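Local coordinates for protein hydrazine synthase subunit alpha (Candidatus Kuenenia stuttgartiensis, PDB 5C2V) that forms, as part of the hydrazine synthase complex, hydrazine from ammonia and the hydroxylamine made in the gamma subunit, using heme c, at residues Y578-W581 with H587-S590; V408-Y413 with R549-R554; P50-E55 with N381-A386. All coordinates share one frame; numbering follows the deposited sequence.

Interaction 1. Residues Y578-W581 with H587-S590; sequences YNWW and HYDS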
loop_
_atom_site.group_PDB
_atom_site.type_symbol
_atom_site.label_atom_id
_atom_site.label_comp_id
_atom_site.label_asym_id
_atom_site.label_seq_id
_atom_site.Cartn_x
_atom_site.Cartn_y
_atom_site.Cartn_z
ATOM N N TYR D 578 -34.775 -4.696 21.992
ATOM C CA TYR D 578 -35.716 -4.842 23.096
ATOM C C TYR D 578 -35.033 -4.709 24.453
ATOM O O TYR D 578 -35.694 -4.700 25.491
ATOM C CB TYR D 578 -36.440 -6.186 22.992
ATOM C CG TYR D 578 -37.267 -6.318 21.733
ATOM C CD1 TYR D 578 -36.700 -6.765 20.547
ATOM C CD2 TYR D 578 -38.614 -5.980 21.726
ATOM C CE1 TYR D 578 -37.452 -6.878 19.392
ATOM C CE2 TYR D 578 -39.374 -6.091 20.578
ATOM C CZ TYR D 578 -38.788 -6.541 19.414
ATOM O OH TYR D 578 -39.543 -6.652 18.269
ATOM N N ASN D 579 -33.708 -4.608 24.447
ATOM C CA ASN D 579 -32.960 -4.372 25.677
ATOM C C ASN D 579 -32.612 -2.896 25.858
ATOM O O ASN D 579 -31.935 -2.526 26.818
ATOM C CB ASN D 579 -31.683 -5.216 25.699
ATOM C CG ASN D 579 -31.149 -5.436 27.105
ATOM O OD1 ASN D 579 -31.861 -5.235 28.089
ATOM N ND2 ASN D 579 -29.892 -5.855 27.205
ATOM N N TRP D 580 -33.080 -2.051 24.943
ATOM C CA TRP D 580 -32.631 -0.661 24.895
ATOM C C TRP D 580 -33.432 0.271 25.813
ATOM O O TRP D 580 -32.942 0.670 26.869
ATOM C CB TRP D 580 -32.703 -0.156 23.453
ATOM C CG TRP D 580 -31.850 1.039 23.164
ATOM C CD1 TRP D 580 -31.024 1.695 24.031
ATOM C CD2 TRP D 580 -31.725 1.709 21.906
ATOM N NE1 TRP D 580 -30.400 2.740 23.391
ATOM C CE2 TRP D 580 -30.814 2.770 22.084
ATOM C CE3 TRP D 580 -32.299 1.520 20.645
ATOM C CZ2 TRP D 580 -30.466 3.636 21.051
ATOM C CZ3 TRP D 580 -31.953 2.380 19.622
ATOM C CH2 TRP D 580 -31.045 3.425 19.830
ATOM N N TRP D 581 -34.651 0.632 25.413
ATOM C CA TRP D 581 -35.542 1.370 26.303
ATOM C C TRP D 581 -36.933 0.735 26.319
ATOM O O TRP D 581 -37.716 0.928 25.387
ATOM C CB TRP D 581 -35.607 2.835 25.840
ATOM C CG TRP D 581 -36.576 3.721 26.567
ATOM C CD1 TRP D 581 -37.009 3.589 27.849
ATOM C CD2 TRP D 581 -37.227 4.889 26.041
ATOM N NE1 TRP D 581 -37.892 4.597 28.158
ATOM C CE2 TRP D 581 -38.042 5.407 27.065
ATOM C CE3 TRP D 581 -37.197 5.544 24.806
ATOM C CZ2 TRP D 581 -38.824 6.550 26.893
ATOM C CZ3 TRP D 581 -37.977 6.676 24.635
ATOM C CH2 TRP D 581 -38.777 7.167 25.673
ATOM N N HIS D 587 -34.894 7.060 30.939
ATOM C CA HIS D 587 -34.284 7.571 29.715
ATOM C C HIS D 587 -33.812 6.412 28.846
ATOM O O HIS D 587 -34.114 6.346 27.655
ATOM C CB HIS D 587 -33.108 8.499 30.033
ATOM C CG HIS D 587 -33.510 9.822 30.606
ATOM N ND1 HIS D 587 -32.860 10.398 31.676
ATOM C CD2 HIS D 587 -34.486 10.690 30.249
ATOM C CE1 HIS D 587 -33.421 11.559 31.959
ATOM N NE2 HIS D 587 -34.411 11.760 31.107
ATOM N N TYR D 588 -33.061 5.501 29.460
ATOM C CA TYR D 588 -32.595 4.287 28.797
ATOM C C TYR D 588 -32.580 3.110 29.761
ATOM O O TYR D 588 -32.138 3.237 30.904
ATOM C CB TYR D 588 -31.196 4.482 28.210
ATOM C CG TYR D 588 -31.144 5.357 26.982
ATOM C CD1 TYR D 588 -31.721 4.946 25.787
ATOM C CD2 TYR D 588 -30.502 6.585 27.011
ATOM C CE1 TYR D 588 -31.670 5.742 24.658
ATOM C CE2 TYR D 588 -30.444 7.386 25.890
ATOM C CZ TYR D 588 -31.030 6.961 24.716
ATOM O OH TYR D 588 -30.973 7.761 23.597
ATOM N N ASP D 589 -33.075 1.967 29.300
ATOM C CA ASP D 589 -33.057 0.747 30.097
ATOM C C ASP D 589 -31.897 -0.185 29.743
ATOM O O ASP D 589 -31.809 -1.294 30.267
ATOM C CB ASP D 589 -34.384 0.005 29.953
ATOM C CG ASP D 589 -35.556 0.818 30.457
ATOM O OD1 ASP D 589 -35.676 0.980 31.690
ATOM O OD2 ASP D 589 -36.354 1.291 29.624
ATOM N N SER D 590 -31.026 0.249 28.837
ATOM C CA SER D 590 -29.879 -0.564 28.438
ATOM C C SER D 590 -28.818 -0.612 29.537
ATOM O O SER D 590 -28.589 0.382 30.226
ATOM C CB SER D 590 -29.268 -0.030 27.140
ATOM O OG SER D 590 -28.885 1.327 27.275
#
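Asn579 and Ser590 meet at the neck of an irregular, hairpin-like loop in the long connection from strand 553-556 to strand 596-599, packed on strands 428-433 and 517-522 and facing the gamma subunit. The carbonyl oxygen of Asn579 receives a CA-H...O contact from Ser590 CA at 3.3 Å. Next along the chain, Trp580 O accepts from Asp589 N at 2.8 Å, a weak bond because the N-H...O angle is only 126°. The indole of Trp580 runs side by side with the phenol of Tyr588, pointing the same way. Its five-membered ring and the tyrosine ring are close to parallel (11°), yet slid so far that they barely overlap, with centroids 5.1 Å apart; contact is made by CD1 and NE1 of Trp580 with CD1 and CE1 of Tyr588. Ser590 OG lies at the indole edge. The polar ends point elsewhere: Trp580 NE1 bonds Thr430 OG1, Tyr588 OH bonds Tyr551 O and Ser590 OG bonds Ser520 OG, while Trp85 of the neighbouring gamma subunit stacks on Trp580. At Trp581, CG lies anti to the backbone N (chi1 175°), which swings the indole across Asp589. His587 O sits 3.7 Å above one face of this ring, toward the rim. The carboxylate of Asp589, held by Ser630 OG and Asp583 N, lies at the indole edge, its OD2 in the ring plane and 3.0 Å from Trp581 CD1.

Interaction 2. Residues V408-Y413 with R549-R554; sequences VTVVTY and RPYHGR. With HEC (heme c), chain B.
This is a small, partly buried contact in which a single tyrosine side chain, Tyr551, reaches across to the backbone of the 408-413 loop, between strands 406-408 and 415-417. Setting CG of Tyr551 opposite its backbone N (chi1 175°) carries the phenol out toward that loop. Its ring passes obliquely by Val408, with CE2 3.1 Å from Val408 O, and the hydroxyl oxygen accepts a hydrogen bond from Val410 N at 3.2 Å, bent to 136° at the hydrogen. The valine side chain crosses the phenol at about a right angle and rests CG1 3.4 Å from Tyr551 OH. Phe416 and His587 pack against the same ring, each edge to face. Tyr551 occupies the third position of a type II beta turn from Arg549 to His552, with positive phi, closed by His552 N bonding Arg549 O. The imidazole folds back over the same turn: His552 ND1 donates to Pro550 O at 3.0 Å along a nearly straight line (177°), the acceptor in the ring plane but the nitrogen standing above the carbonyl plane. From the turn the chain enters strand 553-556 of the middle domain, which runs parallel to strand 428-433 and ends at Cys556, covalently joined to the heme. Arg554, on that strand, lays one face of its guanidinium over the heme methyl CMB, its NE 3.3 Å from that carbon, while Arg554 NH1 donates to Pro269 O.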
loop_
_atom_site.group_PDB
_atom_site.type_symbol
_atom_site.label_atom_id
_atom_site.label_comp_id
_atom_site.label_asym_id
_atom_site.label_seq_id
_atom_site.Cartn_x
_atom_site.Cartn_y
_atom_site.Cartn_z
ATOM N N VAL D 408 -31.882 16.333 26.211
ATOM C CA VAL D 408 -33.250 16.810 26.020
ATOM C C VAL D 408 -34.182 15.627 25.784
ATOM O O VAL D 408 -33.989 14.861 24.840
ATOM C CB VAL D 408 -33.365 17.796 24.838
ATOM C CG1 VAL D 408 -34.794 18.291 24.699
ATOM C CG2 VAL D 408 -32.411 18.968 25.021
ATOM N N THR D 409 -35.189 15.488 26.643
ATOM C CA THR D 409 -36.094 14.340 26.606
ATOM C C THR D 409 -36.770 14.180 25.249
ATOM O O THR D 409 -37.065 15.161 24.573
ATOM C CB THR D 409 -37.183 14.446 27.693
ATOM O OG1 THR D 409 -37.933 15.654 27.508
ATOM C CG2 THR D 409 -36.558 14.450 29.079
ATOM N N VAL D 410 -36.996 12.934 24.851
ATOM C CA VAL D 410 -37.621 12.646 23.567
ATOM C C VAL D 410 -39.143 12.642 23.707
ATOM O O VAL D 410 -39.873 12.678 22.717
ATOM C CB VAL D 410 -37.137 11.291 23.002
ATOM C CG1 VAL D 410 -37.731 10.139 23.797
ATOM C CG2 VAL D 410 -37.476 11.164 21.521
ATOM N N VAL D 411 -39.616 12.620 24.949
ATOM C CA VAL D 411 -41.050 12.577 25.213
ATOM C C VAL D 411 -41.656 13.977 25.270
ATOM O O VAL D 411 -42.460 14.348 24.417
ATOM C CB VAL D 411 -41.358 11.839 26.529
ATOM C CG1 VAL D 411 -42.859 11.783 26.766
ATOM C CG2 VAL D 411 -40.767 10.439 26.501
ATOM N N THR D 412 -41.278 14.747 26.288
ATOM C CA THR D 412 -41.819 16.090 26.478
ATOM C C THR D 412 -40.912 17.196 25.933
ATOM O O THR D 412 -41.278 18.372 25.966
ATOM C CB THR D 412 -42.078 16.370 27.968
ATOM O OG1 THR D 412 -40.838 16.329 28.685
ATOM C CG2 THR D 412 -43.024 15.329 28.546
ATOM N N TYR D 413 -39.744 16.809 25.429
ATOM C CA TYR D 413 -38.712 17.746 24.975
ATOM C C TYR D 413 -38.377 18.781 26.051
ATOM O O TYR D 413 -38.556 19.983 25.854
ATOM C CB TYR D 413 -39.148 18.447 23.683
ATOM C CG TYR D 413 -38.008 19.060 22.897
ATOM C CD1 TYR D 413 -37.193 18.274 22.092
ATOM C CD2 TYR D 413 -37.752 20.424 22.951
ATOM C CE1 TYR D 413 -36.151 18.827 21.369
ATOM C CE2 TYR D 413 -36.713 20.987 22.233
ATOM C CZ TYR D 413 -35.917 20.184 21.444
ATOM O OH TYR D 413 -34.882 20.740 20.726
ATOM N N ARG D 549 -22.964 12.440 22.350
ATOM C CA ARG D 549 -23.454 13.584 23.104
ATOM C C ARG D 549 -24.314 13.054 24.249
ATOM O O ARG D 549 -24.786 11.919 24.185
ATOM C CB ARG D 549 -24.243 14.543 22.206
ATOM C CG ARG D 549 -23.433 15.170 21.075
ATOM C CD ARG D 549 -22.044 15.610 21.530
ATOM N NE ARG D 549 -22.077 16.485 22.701
ATOM C CZ ARG D 549 -22.191 17.808 22.649
ATOM N NH1 ARG D 549 -22.289 18.424 21.478
ATOM N NH2 ARG D 549 -22.210 18.515 23.769
ATOM N N PRO D 550 -24.497 13.857 25.312
ATOM C CA PRO D 550 -25.325 13.437 26.449
ATOM C C PRO D 550 -26.720 12.964 26.037
ATOM O O PRO D 550 -27.349 13.595 25.187
ATOM C CB PRO D 550 -25.412 14.704 27.299
ATOM C CG PRO D 550 -24.139 15.417 27.016
ATOM C CD PRO D 550 -23.835 15.150 25.567
ATOM N N TYR D 551 -27.158 11.842 26.610
ATOM C CA TYR D 551 -28.495 11.277 26.391
ATOM C C TYR D 551 -28.695 10.748 24.966
ATOM O O TYR D 551 -29.657 10.033 24.687
ATOM C CB TYR D 551 -29.577 12.315 26.729
ATOM C CG TYR D 551 -30.984 11.863 26.419
ATOM C CD1 TYR D 551 -31.624 10.923 27.215
ATOM C CD2 TYR D 551 -31.672 12.374 25.326
ATOM C CE1 TYR D 551 -32.911 10.505 26.933
ATOM C CE2 TYR D 551 -32.958 11.962 25.036
ATOM C CZ TYR D 551 -33.573 11.028 25.842
ATOM O OH TYR D 551 -34.855 10.616 25.557
ATOM N N HIS D 552 -27.773 11.078 24.072
ATOM C CA HIS D 552 -27.838 10.592 22.702
ATOM C C HIS D 552 -27.554 9.103 22.635
ATOM O O HIS D 552 -27.016 8.514 23.573
ATOM C CB HIS D 552 -26.854 11.346 21.807
ATOM C CG HIS D 552 -27.358 12.677 21.347
ATOM N ND1 HIS D 552 -27.675 13.696 22.219
ATOM C CD2 HIS D 552 -27.607 13.154 20.104
ATOM C CE1 HIS D 552 -28.093 14.745 21.533
ATOM N NE2 HIS D 552 -28.061 14.442 20.247
ATOM N N GLY D 553 -27.924 8.498 21.515
ATOM C CA GLY D 553 -27.600 7.110 21.278
ATOM C C GLY D 553 -27.419 6.886 19.797
ATOM O O GLY D 553 -28.015 7.589 18.981
ATOM N N ARG D 554 -26.609 5.896 19.436
ATOM C CA ARG D 554 -26.268 5.732 18.024
ATOM C C ARG D 554 -26.358 4.292 17.542
ATOM O O ARG D 554 -25.908 3.368 18.213
ATOM C CB ARG D 554 -24.865 6.278 17.741
ATOM C CG ARG D 554 -24.471 6.152 16.276
ATOM C CD ARG D 554 -23.534 7.248 15.810
ATOM N NE ARG D 554 -23.460 7.264 14.351
ATOM C CZ ARG D 554 -22.589 7.975 13.645
ATOM N NH1 ARG D 554 -21.694 8.736 14.257
ATOM N NH2 ARG D 554 -22.611 7.919 12.320
HETATM FE FE HEC B . -17.156 1.323 12.941
HETATM C CHA HEC B . -14.544 2.712 11.159
HETATM C CHB HEC B . -18.610 4.418 13.186
HETATM C CHC HEC B . -19.563 0.038 15.057
HETATM C CHD HEC B . -15.601 -1.732 12.894
HETATM N NA HEC B . -16.671 3.207 12.291
HETATM C C1A HEC B . -15.542 3.561 11.579
HETATM C C2A HEC B . -15.586 4.988 11.345
HETATM C C3A HEC B . -16.702 5.464 11.903
HETATM C C4A HEC B . -17.410 4.353 12.511
HETATM C CMA HEC B . -17.166 6.936 11.904
HETATM C CAA HEC B . -14.515 5.802 10.586
HETATM C CBA HEC B . -14.963 6.043 9.148
HETATM C CGA HEC B . -14.988 4.752 8.370
HETATM O O1A HEC B . -16.015 4.474 7.699
HETATM O O2A HEC B . -13.985 3.996 8.420
HETATM N NB HEC B . -18.724 2.118 14.057
HETATM C C1B HEC B . -19.271 3.355 13.764
HETATM C C2B HEC B . -20.663 3.331 14.163
HETATM C C3B HEC B . -20.930 2.132 14.684
HETATM C C4B HEC B . -19.716 1.339 14.627
HETATM C CMB HEC B . -21.665 4.497 14.023
HETATM C CAB HEC B . -22.305 1.684 15.233
HETATM C CBB HEC B . -22.210 1.453 16.757
HETATM N NC HEC B . -17.548 -0.525 13.774
HETATM C C1C HEC B . -18.534 -0.807 14.701
HETATM C C2C HEC B . -18.355 -2.175 15.144
HETATM C C3C HEC B . -17.206 -2.621 14.632
HETATM C C4C HEC B . -16.710 -1.620 13.705
HETATM C CMC HEC B . -19.151 -2.856 16.280
HETATM C CAC HEC B . -16.591 -4.015 14.888
HETATM C CBC HEC B . -15.258 -3.856 15.653
HETATM N ND HEC B . -15.349 0.605 12.158
HETATM C C1D HEC B . -14.935 -0.720 12.246
HETATM C C2D HEC B . -13.681 -0.874 11.546
HETATM C C3D HEC B . -13.354 0.519 10.999
HETATM C C4D HEC B . -14.439 1.367 11.433
HETATM C CMD HEC B . -12.861 -2.173 11.384
HETATM C CAD HEC B . -12.124 0.946 10.170
HETATM C CBD HEC B . -10.880 0.812 11.039
HETATM C CGD HEC B . -9.664 1.191 10.241
HETATM O O1D HEC B . -8.537 0.950 10.738
HETATM O O2D HEC B . -9.822 1.722 9.110
#

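Interaction 3. Residues P50-E55 with N381-A386; sequences PHYIPE and NDHQPA. With CA (calcium ion), chain C.
Tyr52 and His383 approach from opposite directions, and their meeting is almost the whole of this contact. Tyr52 sits on the irregular connection between strands 31-37 and 58-63; extending CG away from the backbone N (chi1 175°) drives the phenol straight at the strand that carries the histidine. Tyr52 OH ends 2.9 Å from His383 NE2, which lies at the edge of the phenol ring, close to its plane. The same hydroxyl is hydrogen-bonded to Asp44 OD1. Pro54, two residues on and at the centre of an inverse gamma turn, folds back so that its CD stands 3.5 Å above one face of the Tyr52 ring, toward the rim. His383 adopts a different rotamer: chi1 of 71° places CG between the backbone N and the carbonyl carbon, and the imidazole rises from the strand toward Tyr52 with Asn381 O in the ring plane at its edge. Ser37 and Thr35 of strand 31-37 and Ser339 of strand 336-342 also touch the His383 side chain. Gln384 carries OE1 to Thr35 OG1 and Asp81 N. Asp382 sends its carboxylate to a calcium ion, which OD2 binds at 2.4 Å; Asp376 OD2 and the carbonyl oxygens of Phe358, Asp377 and Trp380 complete the protein ligands. Strand 381-387 follows the sixth blade yet pairs antiparallel with strand 31-37, giving the sheet of strands 31-37, 58-63 and 69-71 its innermost member. This is the Velcro closure of a six-bladed beta-propeller, which joins the end of the ring to its beginning.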
loop_
_atom_site.group_PDB
_atom_site.type_symbol
_atom_site.label_atom_id
_atom_site.label_comp_id
_atom_site.label_asym_id
_atom_site.label_seq_id
_atom_site.Cartn_x
_atom_site.Cartn_y
_atom_site.Cartn_z
ATOM N N PRO D 50 -3.538 21.652 10.519
ATOM C CA PRO D 50 -4.503 22.738 10.729
ATOM C C PRO D 50 -4.036 23.829 11.679
ATOM O O PRO D 50 -4.659 24.892 11.716
ATOM C CB PRO D 50 -5.711 22.016 11.318
ATOM C CG PRO D 50 -5.125 20.896 12.058
ATOM C CD PRO D 50 -3.964 20.429 11.222
ATOM N N HIS D 51 -2.962 23.597 12.426
ATOM C CA HIS D 51 -2.608 24.567 13.442
ATOM C C HIS D 51 -1.815 25.607 12.690
ATOM O O HIS D 51 -0.629 25.447 12.402
ATOM C CB HIS D 51 -1.793 23.915 14.563
ATOM C CG HIS D 51 -1.281 24.871 15.594
ATOM N ND1 HIS D 51 -2.084 25.406 16.579
ATOM C CD2 HIS D 51 -0.039 25.363 15.815
ATOM C CE1 HIS D 51 -1.362 26.198 17.351
ATOM N NE2 HIS D 51 -0.117 26.190 16.909
ATOM N N TYR D 52 -2.516 26.692 12.396
ATOM C CA TYR D 52 -2.061 27.675 11.435
ATOM C C TYR D 52 -2.345 29.060 11.978
ATOM O O TYR D 52 -3.500 29.464 12.105
ATOM C CB TYR D 52 -2.759 27.426 10.093
ATOM C CG TYR D 52 -2.500 28.434 8.998
ATOM C CD1 TYR D 52 -1.298 28.441 8.302
ATOM C CD2 TYR D 52 -3.479 29.343 8.622
ATOM C CE1 TYR D 52 -1.067 29.350 7.285
ATOM C CE2 TYR D 52 -3.259 30.254 7.606
ATOM C CZ TYR D 52 -2.052 30.253 6.942
ATOM O OH TYR D 52 -1.829 31.160 5.930
ATOM N N ILE D 53 -1.284 29.792 12.286
ATOM C CA ILE D 53 -1.413 31.136 12.817
ATOM C C ILE D 53 -0.442 32.012 12.054
ATOM O O ILE D 53 0.670 32.266 12.513
ATOM C CB ILE D 53 -1.123 31.204 14.332
ATOM C CG1 ILE D 53 -1.870 30.095 15.078
ATOM C CG2 ILE D 53 -1.506 32.568 14.888
ATOM C CD1 ILE D 53 -1.643 30.104 16.573
ATOM N N PRO D 54 -0.866 32.475 10.873
ATOM C CA PRO D 54 0.005 33.224 9.967
ATOM C C PRO D 54 0.353 34.581 10.560
ATOM O O PRO D 54 -0.241 35.590 10.194
ATOM C CB PRO D 54 -0.840 33.359 8.698
ATOM C CG PRO D 54 -2.247 33.266 9.172
ATOM C CD PRO D 54 -2.220 32.301 10.320
ATOM N N GLU D 55 1.296 34.579 11.496
ATOM C CA GLU D 55 1.697 35.782 12.216
ATOM C C GLU D 55 2.064 36.926 11.276
ATOM O O GLU D 55 2.860 36.754 10.352
ATOM C CB GLU D 55 2.874 35.466 13.142
ATOM C CG GLU D 55 3.448 36.670 13.865
ATOM C CD GLU D 55 4.524 36.288 14.861
ATOM O OE1 GLU D 55 4.410 35.206 15.476
ATOM O OE2 GLU D 55 5.487 37.066 15.025
ATOM N N ASN D 381 1.552 36.671 0.296
ATOM C CA ASN D 381 0.809 35.489 -0.095
ATOM C C ASN D 381 -0.661 35.839 0.009
ATOM O O ASN D 381 -1.164 36.153 1.091
ATOM C CB ASN D 381 1.149 34.289 0.787
ATOM C CG ASN D 381 2.361 33.525 0.294
ATOM O OD1 ASN D 381 2.668 33.528 -0.898
ATOM N ND2 ASN D 381 3.057 32.861 1.212
ATOM N N ASP D 382 -1.346 35.792 -1.126
ATOM C CA ASP D 382 -2.734 36.210 -1.196
ATOM C C ASP D 382 -3.612 34.976 -1.288
ATOM O O ASP D 382 -3.647 34.305 -2.319
ATOM C CB ASP D 382 -2.949 37.138 -2.396
ATOM C CG ASP D 382 -1.961 38.296 -2.421
ATOM O OD1 ASP D 382 -1.874 39.023 -1.410
ATOM O OD2 ASP D 382 -1.256 38.473 -3.441
ATOM N N HIS D 383 -4.323 34.674 -0.205
ATOM C CA HIS D 383 -5.102 33.445 -0.153
ATOM C C HIS D 383 -6.388 33.612 0.645
ATOM O O HIS D 383 -6.689 34.699 1.133
ATOM C CB HIS D 383 -4.261 32.305 0.433
ATOM C CG HIS D 383 -3.985 32.440 1.898
ATOM N ND1 HIS D 383 -3.264 33.488 2.430
ATOM C CD2 HIS D 383 -4.321 31.648 2.944
ATOM C CE1 HIS D 383 -3.176 33.340 3.739
ATOM N NE2 HIS D 383 -3.809 32.231 4.076
ATOM N N GLN D 384 -7.138 32.520 0.762
ATOM C CA GLN D 384 -8.455 32.515 1.398
ATOM C C GLN D 384 -9.412 33.563 0.825
ATOM O O GLN D 384 -9.927 34.398 1.568
ATOM C CB GLN D 384 -8.313 32.726 2.909
ATOM C CG GLN D 384 -7.708 31.548 3.649
ATOM C CD GLN D 384 -7.550 31.814 5.133
ATOM O OE1 GLN D 384 -7.424 32.962 5.560
ATOM N NE2 GLN D 384 -7.558 30.751 5.930
ATOM N N PRO D 385 -9.655 33.528 -0.499
ATOM C CA PRO D 385 -10.606 34.497 -1.053
ATOM C C PRO D 385 -12.039 34.215 -0.606
ATOM O O PRO D 385 -12.497 33.075 -0.684
ATOM C CB PRO D 385 -10.451 34.314 -2.564
ATOM C CG PRO D 385 -10.040 32.898 -2.720
ATOM C CD PRO D 385 -9.187 32.574 -1.522
ATOM N N ALA D 386 -12.731 35.249 -0.144
ATOM C CA ALA D 386 -14.119 35.118 0.284
ATOM C C ALA D 386 -14.958 36.257 -0.284
ATOM O O ALA D 386 -15.107 37.297 0.356
ATOM C CB ALA D 386 -14.210 35.090 1.802
HETATM CA CA CA C . 0.933 37.496 -3.905
#

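How the interactions relate
Along the chain the contacts close in the order interaction 3, interaction 2, interaction 1, and they fall into two regions. Interaction 3 belongs to the N-terminal beta-propeller, with its centre 39 Å from that of interaction 2 and 48 Å from that of interaction 1, and touches neither. Interactions 1 and 2 are neighbours, 13 Å between centres, probably hydrogen-bonded through Tyr588 OH and Tyr551 O, and Trp581 packs on Val410. Both also border strand 428-433, which pairs with the heme-bearing strand 553-556. Both further reach the gamma subunit, whose Gly81 packs against Trp581 and Val410, so this end of the middle region helps form the subunit interface.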